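Local atomic coordinates of cyclic di-GMP-binding protein XC_3703 (Xanthomonas campestris pv. campestris, PDB entry 5B7W), a protein that binds the bacterial second messenger cyclic di-GMP and, as its effector, regulates virulence and biofilm formation. Residues E14-E25 with I63-I73. Numbering follows the deposited sequence.
Sequences ELTNAVDQANRE and ILRARLLARGI
Glu14 folds over at chi2 and Arg71 is bent at both chi2 and chi3, which curls the two side chains toward each other at about a right angle. Arg71 NE reaches Glu14 OE1 at 2.8 Å in a nearly straight bond (162°), on the syn side but tilted out of the carboxylate plane, while staying close to the guanidinium plane; NH2 adds a weak second bond to the same oxygen. At the other end of the contact, Glu25 has CG opposite its backbone N (chi1 -159°) and extends across Arg67. Glu25 OE2 lies over one face of the Arg67 guanidinium, 3.1 Å from Arg67 NE; no N-H points at it, so the salt bridge is by charge alone. The stem of Arg67 is a knob among Ala18, Gln21, Ala22 and Glu25, with Arg67 CG 3.7 Å from Ala22 CA. Deeper in, Leu68 CD2 touches both Ala18 CB and Leu15 CD1, while Ile73, whose N bonds to Leu68 O in the Schellman motif with Gly72 as C-prime, lays CD1 against the backbone at Leu15. Leu15 and Leu64 also reach Ile47 of strand 46-51. Segments 14-25 and 63-70, 138° between N-to-C directions, belong to the two helices covering one side of the four-stranded antiparallel sheet in RRM-like domain II.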
loop_
_atom_site.group_PDB
_atom_site.type_symbol
_atom_site.label_atom_id
_atom_site.label_comp_id
_atom_site.label_asym_id
_atom_site.label_seq_id
_atom_site.Cartn_x
_atom_site.Cartn_y
_atom_site.Cartn_z
ATOM N N GLU A 14 -0.714 12.712 0.656
ATOM C CA GLU A 14 -0.504 12.138 1.981
ATOM C C GLU A 14 0.734 11.251 2.006
ATOM O O GLU A 14 1.440 11.186 3.019
ATOM C CB GLU A 14 -1.741 11.355 2.420
ATOM C CG GLU A 14 -3.001 12.201 2.581
ATOM C CD GLU A 14 -3.010 13.043 3.851
ATOM O OE1 GLU A 14 -1.939 13.236 4.466
ATOM O OE2 GLU A 14 -4.101 13.513 4.237
ATOM N N LEU A 15 1.012 10.558 0.899
ATOM C CA LEU A 15 2.260 9.809 0.797
ATOM C C LEU A 15 3.459 10.742 0.890
ATOM O O LEU A 15 4.469 10.408 1.521
ATOM C CB LEU A 15 2.291 9.014 -0.508
ATOM C CG LEU A 15 3.573 8.229 -0.802
ATOM C CD1 LEU A 15 3.897 7.272 0.333
ATOM C CD2 LEU A 15 3.455 7.481 -2.121
ATOM N N THR A 16 3.359 11.922 0.275
ATOM C CA THR A 16 4.430 12.908 0.375
ATOM C C THR A 16 4.518 13.483 1.783
ATOM O O THR A 16 5.619 13.675 2.314
ATOM C CB THR A 16 4.211 14.024 -0.648
ATOM O OG1 THR A 16 4.170 13.465 -1.966
ATOM C CG2 THR A 16 5.334 15.049 -0.573
ATOM N N ASN A 17 3.370 13.766 2.404
ATOM C CA ASN A 17 3.373 14.298 3.763
ATOM C C ASN A 17 4.009 13.318 4.740
ATOM O O ASN A 17 4.802 13.717 5.600
ATOM C CB ASN A 17 1.948 14.638 4.201
ATOM C CG ASN A 17 1.542 16.049 3.823
ATOM O OD1 ASN A 17 0.470 16.520 4.203
ATOM N ND2 ASN A 17 2.401 16.732 3.075
ATOM N N ALA A 18 3.678 12.029 4.617
ATOM C CA ALA A 18 4.224 11.034 5.536
ATOM C C ALA A 18 5.743 10.955 5.432
ATOM O O ALA A 18 6.436 10.827 6.448
ATOM C CB ALA A 18 3.594 9.669 5.265
ATOM N N VAL A 19 6.279 11.031 4.212
ATOM C CA VAL A 19 7.728 10.998 4.038
ATOM C C VAL A 19 8.364 12.261 4.605
ATOM O O VAL A 19 9.418 12.203 5.251
ATOM C CB VAL A 19 8.082 10.800 2.552
ATOM C CG1 VAL A 19 9.592 10.835 2.357
ATOM C CG2 VAL A 19 7.508 9.489 2.042
ATOM N N ASP A 20 7.736 13.418 4.380
ATOM C CA ASP A 20 8.255 14.662 4.941
ATOM C C ASP A 20 8.232 14.630 6.463
ATOM O O ASP A 20 9.187 15.068 7.116
ATOM C CB ASP A 20 7.451 15.853 4.421
ATOM C CG ASP A 20 7.594 16.045 2.926
ATOM O OD1 ASP A 20 8.680 15.746 2.389
ATOM O OD2 ASP A 20 6.620 16.498 2.289
ATOM N N GLN A 21 7.149 14.114 7.049
ATOM C CA GLN A 21 7.078 14.021 8.502
ATOM C C GLN A 21 8.072 13.002 9.045
ATOM O O GLN A 21 8.574 13.167 10.162
ATOM C CB GLN A 21 5.654 13.669 8.942
ATOM C CG GLN A 21 4.618 14.722 8.573
ATOM C CD GLN A 21 3.196 14.290 8.884
ATOM O OE1 GLN A 21 2.971 13.241 9.490
ATOM N NE2 GLN A 21 2.228 15.095 8.460
ATOM N N ALA A 22 8.372 11.953 8.275
ATOM C CA ALA A 22 9.367 10.978 8.711
ATOM C C ALA A 22 10.763 11.588 8.734
ATOM O O ALA A 22 11.548 11.322 9.651
ATOM C CB ALA A 22 9.330 9.745 7.809
ATOM N N ASN A 23 11.093 12.404 7.729
ATOM C CA ASN A 23 12.374 13.104 7.742
ATOM C C ASN A 23 12.431 14.121 8.874
ATOM O O ASN A 23 13.465 14.260 9.540
ATOM C CB ASN A 23 12.616 13.781 6.393
ATOM C CG ASN A 23 13.109 12.813 5.337
ATOM O OD1 ASN A 23 14.002 12.005 5.591
ATOM N ND2 ASN A 23 12.522 12.881 4.149
ATOM N N ARG A 24 11.332 14.842 9.107
ATOM C CA ARG A 24 11.275 15.765 10.236
ATOM C C ARG A 24 11.424 15.025 11.558
ATOM O O ARG A 24 12.053 15.531 12.496
ATOM C CB ARG A 24 9.963 16.549 10.207
ATOM C CG ARG A 24 9.994 17.794 9.336
ATOM C CD ARG A 24 10.271 19.036 10.168
ATOM N NE ARG A 24 9.165 19.341 11.073
ATOM C CZ ARG A 24 8.140 20.127 10.762
ATOM N NH1 ARG A 24 8.075 20.694 9.565
ATOM N NH2 ARG A 24 7.179 20.348 11.648
ATOM N N GLU A 25 10.862 13.818 11.648
ATOM C CA GLU A 25 10.927 13.064 12.896
ATOM C C GLU A 25 12.345 12.584 13.179
ATOM O O GLU A 25 12.763 12.519 14.341
ATOM C CB GLU A 25 9.952 11.888 12.843
ATOM C CG GLU A 25 9.563 11.341 14.202
ATOM C CD GLU A 25 8.234 10.612 14.171
ATOM O OE1 GLU A 25 8.238 9.365 14.111
ATOM O OE2 GLU A 25 7.184 11.289 14.200
ATOM N N ILE A 63 9.510 4.161 12.014
ATOM C CA ILE A 63 9.086 5.548 11.845
ATOM C C ILE A 63 8.240 5.692 10.588
ATOM O O ILE A 63 7.190 6.347 10.597
ATOM C CB ILE A 63 10.308 6.483 11.806
ATOM C CG1 ILE A 63 11.080 6.416 13.125
ATOM C CG2 ILE A 63 9.879 7.913 11.501
ATOM C CD1 ILE A 63 12.381 7.186 13.103
ATOM N N LEU A 64 8.687 5.083 9.487
ATOM C CA LEU A 64 7.966 5.208 8.224
ATOM C C LEU A 64 6.579 4.585 8.313
ATOM O O LEU A 64 5.610 5.129 7.772
ATOM C CB LEU A 64 8.775 4.568 7.095
ATOM C CG LEU A 64 8.173 4.678 5.692
ATOM C CD1 LEU A 64 8.017 6.137 5.287
ATOM C CD2 LEU A 64 9.023 3.925 4.680
ATOM N N ARG A 65 6.462 3.441 8.993
ATOM C CA ARG A 65 5.152 2.827 9.189
ATOM C C ARG A 65 4.229 3.748 9.976
ATOM O O ARG A 65 3.081 3.981 9.581
ATOM C CB ARG A 65 5.295 1.481 9.902
ATOM C CG ARG A 65 5.806 0.344 9.032
ATOM C CD ARG A 65 5.490 -0.999 9.679
ATOM N NE ARG A 65 5.805 -2.131 8.811
ATOM C CZ ARG A 65 6.803 -2.982 9.025
ATOM N NH1 ARG A 65 7.588 -2.834 10.084
ATOM N NH2 ARG A 65 7.014 -3.983 8.182
ATOM N N ALA A 66 4.721 4.289 11.094
ATOM C CA ALA A 66 3.887 5.142 11.935
ATOM C C ALA A 66 3.466 6.407 11.201
ATOM O O ALA A 66 2.333 6.878 11.358
ATOM C CB ALA A 66 4.627 5.492 13.225
ATOM N N ARG A 67 4.364 6.974 10.391
ATOM C CA ARG A 67 4.017 8.176 9.643
ATOM C C ARG A 67 2.965 7.885 8.580
ATOM O O ARG A 67 2.003 8.647 8.426
ATOM C CB ARG A 67 5.269 8.786 9.010
ATOM C CG ARG A 67 6.238 9.405 10.008
ATOM C CD ARG A 67 5.519 10.341 10.968
ATOM N NE ARG A 67 5.352 9.739 12.288
ATOM C CZ ARG A 67 4.371 10.047 13.130
ATOM N NH1 ARG A 67 3.460 10.949 12.791
ATOM N NH2 ARG A 67 4.298 9.448 14.312
ATOM N N LEU A 68 3.130 6.788 7.838
ATOM C CA LEU A 68 2.162 6.437 6.804
ATOM C C LEU A 68 0.794 6.148 7.409
ATOM O O LEU A 68 -0.233 6.611 6.900
ATOM C CB LEU A 68 2.667 5.235 6.005
ATOM C CG LEU A 68 3.842 5.504 5.064
ATOM C CD1 LEU A 68 4.491 4.202 4.632
ATOM C CD2 LEU A 68 3.381 6.296 3.855
ATOM N N LEU A 69 0.764 5.382 8.502
ATOM C CA LEU A 69 -0.496 5.127 9.191
ATOM C C LEU A 69 -1.116 6.423 9.696
ATOM O O LEU A 69 -2.335 6.610 9.611
ATOM C CB LEU A 69 -0.274 4.148 10.344
ATOM C CG LEU A 69 0.088 2.716 9.945
ATOM C CD1 LEU A 69 0.683 1.955 11.117
ATOM C CD2 LEU A 69 -1.132 1.991 9.399
ATOM N N ALA A 70 -0.287 7.339 10.207
ATOM C CA ALA A 70 -0.790 8.610 10.719
ATOM C C ALA A 70 -1.471 9.444 9.644
ATOM O O ALA A 70 -2.277 10.320 9.974
ATOM C CB ALA A 70 0.348 9.412 11.352
ATOM N N ARG A 71 -1.165 9.204 8.370
ATOM C CA ARG A 71 -1.834 9.884 7.271
ATOM C C ARG A 71 -2.880 9.000 6.599
ATOM O O ARG A 71 -3.256 9.255 5.451
ATOM C CB ARG A 71 -0.809 10.380 6.248
ATOM C CG ARG A 71 0.246 11.320 6.824
ATOM C CD ARG A 71 -0.351 12.310 7.818
ATOM N NE ARG A 71 -1.234 13.282 7.180
ATOM C CZ ARG A 71 -1.971 14.168 7.843
ATOM N NH1 ARG A 71 -1.935 14.203 9.169
ATOM N NH2 ARG A 71 -2.746 15.015 7.183
ATOM N N GLY A 72 -3.349 7.964 7.294
ATOM C CA GLY A 72 -4.444 7.150 6.807
ATOM C C GLY A 72 -4.083 6.114 5.769
ATOM O O GLY A 72 -4.976 5.605 5.086
ATOM N N ILE A 73 -2.806 5.772 5.631
ATOM C CA ILE A 73 -2.353 4.832 4.612
ATOM C C ILE A 73 -2.176 3.460 5.245
ATOM O O ILE A 73 -1.475 3.316 6.255
ATOM C CB ILE A 73 -1.049 5.310 3.954
ATOM C CG1 ILE A 73 -1.265 6.671 3.290
ATOM C CG2 ILE A 73 -0.558 4.288 2.939
ATOM C CD1 ILE A 73 0.007 7.328 2.807
#